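Local coordinates for protein nuclease NucT (PDB 6EHI) that is a Helicobacter pylori nuclease of the PLD-like family, with a mixed beta sheet flanked by helices, at residues Ser52-Gly57 / Asp81-Thr86; Glu32-Ala37 / Ala110-Lys115. The protein carries 1 engineered substitution. All coordinates share one frame; numbering follows the deposited sequence.

Interaction 1 (Ser52-Gly57 / Asp81-Thr86); sequences SVASRG and DKYPNT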
ATOM      1  N   SER A  52      18.035  10.004 -13.774  1.00 21.54           N
ATOM      2  CA  SER A  52      19.393   9.492 -13.838  1.00 21.41           C
ATOM      3  C   SER A  52      19.409   8.200 -14.664  1.00 22.43           C
ATOM      4  O   SER A  52      20.225   8.002 -15.530  1.00 22.86           O
ATOM      5  CB  SER A  52      19.915   9.213 -12.419  1.00 24.81           C
ATOM      6  OG  SER A  52      21.264   8.765 -12.490  1.00 34.79           O
ATOM      7  N   VAL A  53      18.458   7.306 -14.407  1.00 20.52           N
ATOM      8  CA  VAL A  53      18.438   6.100 -15.140  1.00 18.74           C
ATOM      9  C   VAL A  53      17.894   6.256 -16.587  1.00 19.46           C
ATOM     10  O   VAL A  53      18.461   5.679 -17.521  1.00 21.79           O
ATOM     11  CB  VAL A  53      17.783   4.974 -14.313  1.00 20.80           C
ATOM     12  CG1 VAL A  53      16.283   5.129 -14.313  1.00 20.77           C
ATOM     13  CG2 VAL A  53      18.256   3.636 -14.811  1.00 22.37           C
ATOM     14  N   ALA A  54      16.875   7.104 -16.804  1.00 19.25           N
ATOM     15  CA  ALA A  54      16.370   7.441 -18.139  1.00 18.41           C
ATOM     16  C   ALA A  54      17.548   8.061 -18.932  1.00 19.99           C
ATOM     17  O   ALA A  54      17.693   7.794 -20.110  1.00 20.39           O
ATOM     18  CB  ALA A  54      15.226   8.444 -18.079  1.00 20.82           C
ATOM     19  N   SER A  55      18.426   8.776 -18.252  1.00 23.95           N
ATOM     20  CA  SER A  55      19.611   9.383 -18.969  1.00 23.46           C
ATOM     21  C   SER A  55      20.601   8.329 -19.499  1.00 23.65           C
ATOM     22  O   SER A  55      21.436   8.612 -20.356  1.00 21.88           O
ATOM     23  CB  SER A  55      20.365  10.356 -18.093  1.00 27.63           C
ATOM     24  OG  SER A  55      19.654  11.543 -17.976  1.00 36.91           O
ATOM     25  N   ARG A  56      20.475   7.107 -19.032  1.00 22.09           N
ATOM     26  CA  ARG A  56      21.376   6.021 -19.431  1.00 25.31           C
ATOM     27  C   ARG A  56      20.735   5.162 -20.521  1.00 23.14           C
ATOM     28  O   ARG A  56      21.313   4.143 -20.914  1.00 26.91           O
ATOM     29  CB  ARG A  56      21.821   5.180 -18.178  1.00 25.39           C
ATOM     30  CG  ARG A  56      22.778   5.920 -17.245  1.00 27.19           C
ATOM     31  CD  ARG A  56      23.433   5.127 -16.083  1.00 31.69           C
ATOM     32  NE  ARG A  56      22.495   4.358 -15.245  1.00 37.63           N
ATOM     33  CZ  ARG A  56      22.151   3.068 -15.475  1.00 42.80           C
ATOM     34  NH1 ARG A  56      21.320   2.424 -14.658  1.00 36.54           N
ATOM     35  NH2 ARG A  56      22.622   2.397 -16.525  1.00 47.47           N
ATOM     36  N   GLY A  57      19.550   5.547 -21.001  1.00 23.68           N
ATOM     37  CA  GLY A  57      18.816   4.893 -22.034  1.00 22.47           C
ATOM     38  C   GLY A  57      17.732   3.891 -21.618  1.00 20.99           C
ATOM     39  O   GLY A  57      17.056   3.358 -22.448  1.00 23.93           O
ATOM     40  N   ASP A  81       7.696  14.828 -17.425  1.00 28.07           N
ATOM     41  CA  ASP A  81       6.885  14.620 -18.632  1.00 33.08           C
ATOM     42  C   ASP A  81       7.615  14.409 -19.989  1.00 37.94           C
ATOM     43  O   ASP A  81       7.482  13.356 -20.662  1.00 49.63           O
ATOM     44  CB  ASP A  81       5.900  15.788 -18.752  1.00 34.57           C
ATOM     45  CG  ASP A  81       5.077  15.755 -20.038  1.00 33.26           C
ATOM     46  OD1 ASP A  81       4.865  14.690 -20.665  1.00 31.67           O
ATOM     47  OD2 ASP A  81       4.599  16.850 -20.420  1.00 37.01           O
ATOM     48  N   LYS A  82       8.368  15.394 -20.381  1.00 34.36           N
ATOM     49  CA  LYS A  82       9.042  15.326 -21.681  1.00 35.91           C
ATOM     50  C   LYS A  82      10.497  14.837 -21.565  1.00 32.92           C
ATOM     51  O   LYS A  82      11.274  14.976 -22.488  1.00 33.18           O
ATOM     52  CB  LYS A  82       8.937  16.689 -22.415  1.00 39.84           C
ATOM     53  CG  LYS A  82       7.583  16.954 -23.094  1.00 44.11           C
ATOM     54  CD  LYS A  82       7.410  18.425 -23.506  1.00 47.39           C
ATOM     55  CE  LYS A  82       6.016  18.930 -23.199  1.00 48.27           C
ATOM     56  NZ  LYS A  82       5.000  18.139 -23.946  1.00 53.98           N
ATOM     57  N   TYR A  83      10.868  14.222 -20.451  1.00 28.32           N
ATOM     58  CA  TYR A  83      12.207  13.699 -20.271  1.00 27.45           C
ATOM     59  C   TYR A  83      12.493  12.566 -21.237  1.00 25.36           C
ATOM     60  O   TYR A  83      11.625  11.778 -21.543  1.00 25.89           O
ATOM     61  CB  TYR A  83      12.403  13.261 -18.811  1.00 26.23           C
ATOM     62  CG  TYR A  83      13.851  13.316 -18.401  1.00 25.00           C
ATOM     63  CD1 TYR A  83      14.454  14.559 -18.076  1.00 26.11           C
ATOM     64  CD2 TYR A  83      14.612  12.154 -18.356  1.00 21.86           C
ATOM     65  CE1 TYR A  83      15.795  14.615 -17.725  1.00 25.03           C
ATOM     66  CE2 TYR A  83      15.966  12.206 -18.044  1.00 25.10           C
ATOM     67  CZ  TYR A  83      16.537  13.445 -17.724  1.00 27.10           C
ATOM     68  OH  TYR A  83      17.850  13.469 -17.377  1.00 27.76           O
ATOM     69  N   PRO A  84      13.711  12.507 -21.787  1.00 23.74           N
ATOM     70  CA  PRO A  84      14.058  11.395 -22.664  1.00 25.82           C
ATOM     71  C   PRO A  84      13.759  10.025 -22.061  1.00 22.84           C
ATOM     72  O   PRO A  84      13.959   9.813 -20.851  1.00 23.15           O
ATOM     73  CB  PRO A  84      15.545  11.600 -22.867  1.00 25.55           C
ATOM     74  CG  PRO A  84      15.607  13.075 -22.939  1.00 27.20           C
ATOM     75  CD  PRO A  84      14.754  13.535 -21.811  1.00 27.17           C
ATOM     76  N   ASN A  85      13.226   9.151 -22.906  1.00 18.85           N
ATOM     77  CA  ASN A  85      12.904   7.748 -22.597  1.00 20.23           C
ATOM     78  C   ASN A  85      11.805   7.640 -21.540  1.00 18.94           C
ATOM     79  O   ASN A  85      11.628   6.571 -20.984  1.00 21.12           O
ATOM     80  CB  ASN A  85      14.160   6.963 -22.147  1.00 25.00           C
ATOM     81  CG  ASN A  85      15.341   7.132 -23.114  1.00 28.27           C
ATOM     82  OD1 ASN A  85      16.452   7.534 -22.736  1.00 28.00           O
ATOM     83  ND2 ASN A  85      15.106   6.783 -24.331  1.00 22.01           N
ATOM     84  N   THR A  86      11.127   8.738 -21.226  1.00 17.87           N
ATOM     85  CA  THR A  86      10.111   8.765 -20.107  1.00 18.11           C
ATOM     86  C   THR A  86       8.713   9.056 -20.642  1.00 18.51           C
ATOM     87  O   THR A  86       8.455  10.085 -21.266  1.00 20.06           O
ATOM     88  CB  THR A  86      10.553   9.712 -18.991  1.00 18.00           C
ATOM     89  OG1 THR A  86      11.937   9.389 -18.711  1.00 18.99           O
ATOM     90  CG2 THR A  86       9.808   9.561 -17.673  1.00 18.29           C
TER
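Ala54, in the last turn of helix 44-54, presses its methyl group against the bend formed by Tyr83, Pro84, Asn85 and Thr86. Its CB meets the rim of the Tyr83 ring, lying near the ring plane and 3.8 Å from CD2. The same methyl sits 3.3 Å from the carbonyl O of Pro84 and 3.5 Å from OG1 of Thr86, and these two oxygens are themselves joined: Thr86 OG1 donates to Pro84 O, approaching from above the carbonyl plane. A small side chain thus lies close to an aromatic edge and a hydrogen-bonded pair of oxygens. Tyr83 reaches the helix because its CG is turned away from its own backbone N (chi1 -154°), which carries the phenol along the end of the helix. There the OH of Tyr83 donates a 2.7 Å hydrogen bond to OG of Ser55. That serine oxygen also bonds to the carbonyl of Lys51, one turn back, so it is held by both the helix and the incoming ring. CD of Pro84 lies over one face of the ring, toward its rim. Asn85 brings its side chain alongside the carbonyl end of Ala54 and close to Gly57; its CA and that of Ala54 are 5.7 Å apart. Both segments reverse sharply here. Gly57, with positive phi, closes the helix in a Schellman motif, its N bonding to Ala54 O at 3.0 Å. Tyr83 to Thr86 form a type II beta turn with Asn85 at the third position, also at positive phi. Asn85 pairs through its backbone with Val60 of strand 59-65. Helix 44-54 is the beta-alpha-beta crossover helix between parallel strands 33-38 and 59-65, and the contact sets its C-terminal end against the turn leading into parallel strand 86-91.

Interaction 2 (Glu32-Ala37 / Ala110-Lys115); sequences ESVKIA and AIIDDK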
ATOM      1  N   GLU A  32      17.209  -2.136 -18.013  1.00 26.84           N
ATOM      2  CA  GLU A  32      16.259  -2.171 -19.148  1.00 27.43           C
ATOM      3  C   GLU A  32      15.044  -1.278 -19.064  1.00 24.73           C
ATOM      4  O   GLU A  32      14.735  -0.534 -20.011  1.00 25.41           O
ATOM      5  CB  GLU A  32      15.703  -3.603 -19.305  1.00 29.26           C
ATOM      6  CG  GLU A  32      16.796  -4.642 -19.572  1.00 39.91           C
ATOM      7  CD  GLU A  32      17.465  -4.431 -20.917  1.00 45.32           C
ATOM      8  OE1 GLU A  32      16.740  -4.027 -21.857  1.00 54.99           O
ATOM      9  OE2 GLU A  32      18.687  -4.688 -21.045  1.00 55.08           O
ATOM     10  N   SER A  33      14.292  -1.429 -17.975  1.00 22.78           N
ATOM     11  CA  SER A  33      13.015  -0.759 -17.878  1.00 20.63           C
ATOM     12  C   SER A  33      12.560  -0.509 -16.452  1.00 17.99           C
ATOM     13  O   SER A  33      12.963  -1.195 -15.482  1.00 17.14           O
ATOM     14  CB  SER A  33      11.905  -1.547 -18.552  1.00 20.95           C
ATOM     15  OG  SER A  33      11.695  -2.786 -17.938  1.00 23.19           O
ATOM     16  N   VAL A  34      11.752   0.546 -16.347  1.00 19.00           N
ATOM     17  CA  VAL A  34      11.179   0.932 -15.056  1.00 17.08           C
ATOM     18  C   VAL A  34       9.737   1.269 -15.318  1.00 16.56           C
ATOM     19  O   VAL A  34       9.415   2.157 -16.133  1.00 16.74           O
ATOM     20  CB  VAL A  34      11.929   2.109 -14.389  1.00 15.72           C
ATOM     21  CG1 VAL A  34      11.195   2.549 -13.139  1.00 18.39           C
ATOM     22  CG2 VAL A  34      13.349   1.753 -14.032  1.00 16.57           C
ATOM     23  N   LYS A  35       8.845   0.513 -14.665  1.00 15.15           N
ATOM     24  CA  LYS A  35       7.447   0.662 -14.805  1.00 16.65           C
ATOM     25  C   LYS A  35       6.847   1.034 -13.474  1.00 15.93           C
ATOM     26  O   LYS A  35       7.012   0.315 -12.477  1.00 17.37           O
ATOM     27  CB  LYS A  35       6.826  -0.626 -15.344  1.00 17.59           C
ATOM     28  CG  LYS A  35       7.258  -0.985 -16.821  1.00 19.50           C
ATOM     29  CD  LYS A  35       6.774  -2.370 -17.256  1.00 23.37           C
ATOM     30  CE  LYS A  35       7.315  -2.737 -18.614  1.00 25.10           C
ATOM     31  NZ  LYS A  35       6.541  -1.978 -19.639  1.00 28.93           N
ATOM     32  N   ILE A  36       6.130   2.173 -13.429  1.00 14.31           N
ATOM     33  CA  ILE A  36       5.682   2.682 -12.122  1.00 13.55           C
ATOM     34  C   ILE A  36       4.232   3.045 -12.208  1.00 11.99           C
ATOM     35  O   ILE A  36       3.773   3.634 -13.213  1.00 13.13           O
ATOM     36  CB  ILE A  36       6.449   3.954 -11.722  1.00 13.44           C
ATOM     37  CG1 ILE A  36       7.916   3.639 -11.508  1.00 14.17           C
ATOM     38  CG2 ILE A  36       5.844   4.699 -10.514  1.00 14.47           C
ATOM     39  CD1 ILE A  36       8.926   4.801 -11.686  1.00 16.33           C
ATOM     40  N   ALA A  37       3.449   2.652 -11.199  1.00 12.32           N
ATOM     41  CA  ALA A  37       2.103   3.205 -10.987  1.00 13.59           C
ATOM     42  C   ALA A  37       2.067   3.799  -9.616  1.00 13.79           C
ATOM     43  O   ALA A  37       2.396   3.080  -8.679  1.00 14.64           O
ATOM     44  CB  ALA A  37       1.098   2.121 -11.128  1.00 13.60           C
ATOM     45  N   ALA A 110       6.510  -0.234  -8.215  1.00 12.62           N
ATOM     46  CA  ALA A 110       7.585  -0.069  -9.190  1.00 14.36           C
ATOM     47  C   ALA A 110       8.070  -1.467  -9.679  1.00 15.39           C
ATOM     48  O   ALA A 110       8.359  -2.350  -8.847  1.00 17.15           O
ATOM     49  CB  ALA A 110       8.719   0.679  -8.655  1.00 14.18           C
ATOM     50  N   ILE A 111       8.037  -1.680 -10.985  1.00 13.86           N
ATOM     51  CA  ILE A 111       8.555  -2.933 -11.575  1.00 14.70           C
ATOM     52  C   ILE A 111       9.877  -2.617 -12.282  1.00 14.69           C
ATOM     53  O   ILE A 111       9.899  -1.851 -13.238  1.00 17.48           O
ATOM     54  CB  ILE A 111       7.596  -3.508 -12.565  1.00 15.72           C
ATOM     55  CG1 ILE A 111       6.130  -3.612 -12.015  1.00 17.19           C
ATOM     56  CG2 ILE A 111       8.071  -4.904 -12.983  1.00 17.11           C
ATOM     57  CD1 ILE A 111       5.094  -3.865 -13.047  1.00 18.94           C
ATOM     58  N   ILE A 112      10.931  -3.302 -11.910  1.00 16.12           N
ATOM     59  CA  ILE A 112      12.251  -2.995 -12.410  1.00 16.67           C
ATOM     60  C   ILE A 112      12.695  -4.165 -13.308  1.00 21.37           C
ATOM     61  O   ILE A 112      12.794  -5.304 -12.823  1.00 19.04           O
ATOM     62  CB  ILE A 112      13.290  -2.833 -11.270  1.00 20.51           C
ATOM     63  CG1 ILE A 112      12.861  -1.827 -10.193  1.00 20.90           C
ATOM     64  CG2 ILE A 112      14.638  -2.397 -11.834  1.00 20.69           C
ATOM     65  CD1 ILE A 112      12.360  -0.502 -10.727  1.00 23.82           C
ATOM     66  N   ASP A 113      13.003  -3.874 -14.578  1.00 24.44           N
ATOM     67  CA  ASP A 113      13.422  -4.912 -15.532  1.00 25.56           C
ATOM     68  C   ASP A 113      12.386  -6.107 -15.422  1.00 27.31           C
ATOM     69  O   ASP A 113      11.150  -5.930 -15.384  1.00 23.92           O
ATOM     70  CB  ASP A 113      14.861  -5.321 -15.244  1.00 25.57           C
ATOM     71  CG  ASP A 113      15.916  -4.128 -15.319  1.00 27.49           C
ATOM     72  OD1 ASP A 113      15.647  -3.044 -15.937  1.00 25.83           O
ATOM     73  OD2 ASP A 113      17.068  -4.286 -14.833  1.00 27.00           O
ATOM     74  N   ASP A 114      12.866  -7.339 -15.377  1.00 32.16           N
ATOM     75  CA  ASP A 114      11.893  -8.465 -15.056  1.00 37.47           C
ATOM     76  C   ASP A 114      12.287  -9.018 -13.713  1.00 36.44           C
ATOM     77  O   ASP A 114      12.113 -10.207 -13.412  1.00 31.43           O
ATOM     78  CB  ASP A 114      11.933  -9.531 -16.164  1.00 35.76           C
ATOM     79  CG  ASP A 114      13.399  -9.959 -16.555  1.00 47.03           C
ATOM     80  OD1 ASP A 114      14.384  -9.238 -16.212  1.00 44.62           O
ATOM     81  OD2 ASP A 114      13.552 -11.024 -17.220  1.00 48.25           O
ATOM     82  N   LYS A 115      12.923  -8.183 -12.900  1.00 30.65           N
ATOM     83  CA  LYS A 115      13.626  -8.703 -11.771  1.00 31.33           C
ATOM     84  C   LYS A 115      13.106  -8.304 -10.452  1.00 26.73           C
ATOM     85  O   LYS A 115      13.344  -9.038  -9.488  1.00 27.18           O
ATOM     86  CB  LYS A 115      15.093  -8.320 -11.855  1.00 34.48           C
ATOM     87  CG  LYS A 115      15.756  -8.706 -13.176  1.00 40.77           C
ATOM     88  CD  LYS A 115      15.588 -10.189 -13.560  1.00 43.37           C
ATOM     89  CE  LYS A 115      16.553 -10.605 -14.685  1.00 45.58           C
ATOM     90  NZ  LYS A 115      17.875 -11.016 -14.136  1.00 51.23           N
TER
HETATM   91  O   HOH W   1      10.104  -3.282 -15.666  1.00 21.55           O
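Antiparallel pairing in the mixed sheet of the PLD-like fold joins strand 33-38 to strand 108-112, with Lys35 and Ile111 as the hydrogen-bonded pair. Ile111 N reaches Lys35 O at 2.7 Å, in the carbonyl plane, and Lys35 N returns a bond to Ile111 O at 3.0 Å. Their side chains share one face of the sheet, under helix 142-158, and the ammonium end of Lys35 runs on to Gln61 OE1. On the other face Val34 and Ile112 lie side by side, both methyls of the valine 4.1 Å from Ile112 CD1, while Ile36 CG1 packs on Ala110 CB. Where strand 108-112 ends, Asp113 N still bonds almost straight (176°) to Ser33 O, and the aspartate then turns its carboxylate back along the start of strand 33-38. OD1 takes Ser33 N nearly along the C-O axis at 2.9 Å and Glu32 N from above the carboxylate plane at 2.8 Å; OD2 takes Arg31 N. A water adds a further tie, accepting from Ser33 OG and donating to the carbonyls of Ile111 and Asp113. Asp113 probably corresponds to the aspartate of the HxK(x)4D motif that characterises the phospholipase D family. Three backbone N-H groups gripping one carboxylate imply that the aspartate fixes the loop entering strand 33-38 and has its rotation fixed in return.

Both segments of interaction 1 fall between the two strands that interaction 2 brings together: strand 33-38 leads to helix 44-54, then come strand 59-65 and the turn at 81-86, and only later strand 108-112. Their centres lie 14 Å apart, and the nearest atoms stay about 4 Å from each other without touching. Both belong to the same mixed sheet and its connections. Interaction 2 joins neighbouring strands distant in sequence inside it, whereas interaction 1 lies at the surface and packs a crossover helix against the turn before strand 86-91. Strand 59-65 stands between strands 33-38 and 86-91, so that turn precedes a strand two places along in the sheet of one PLD-like domain.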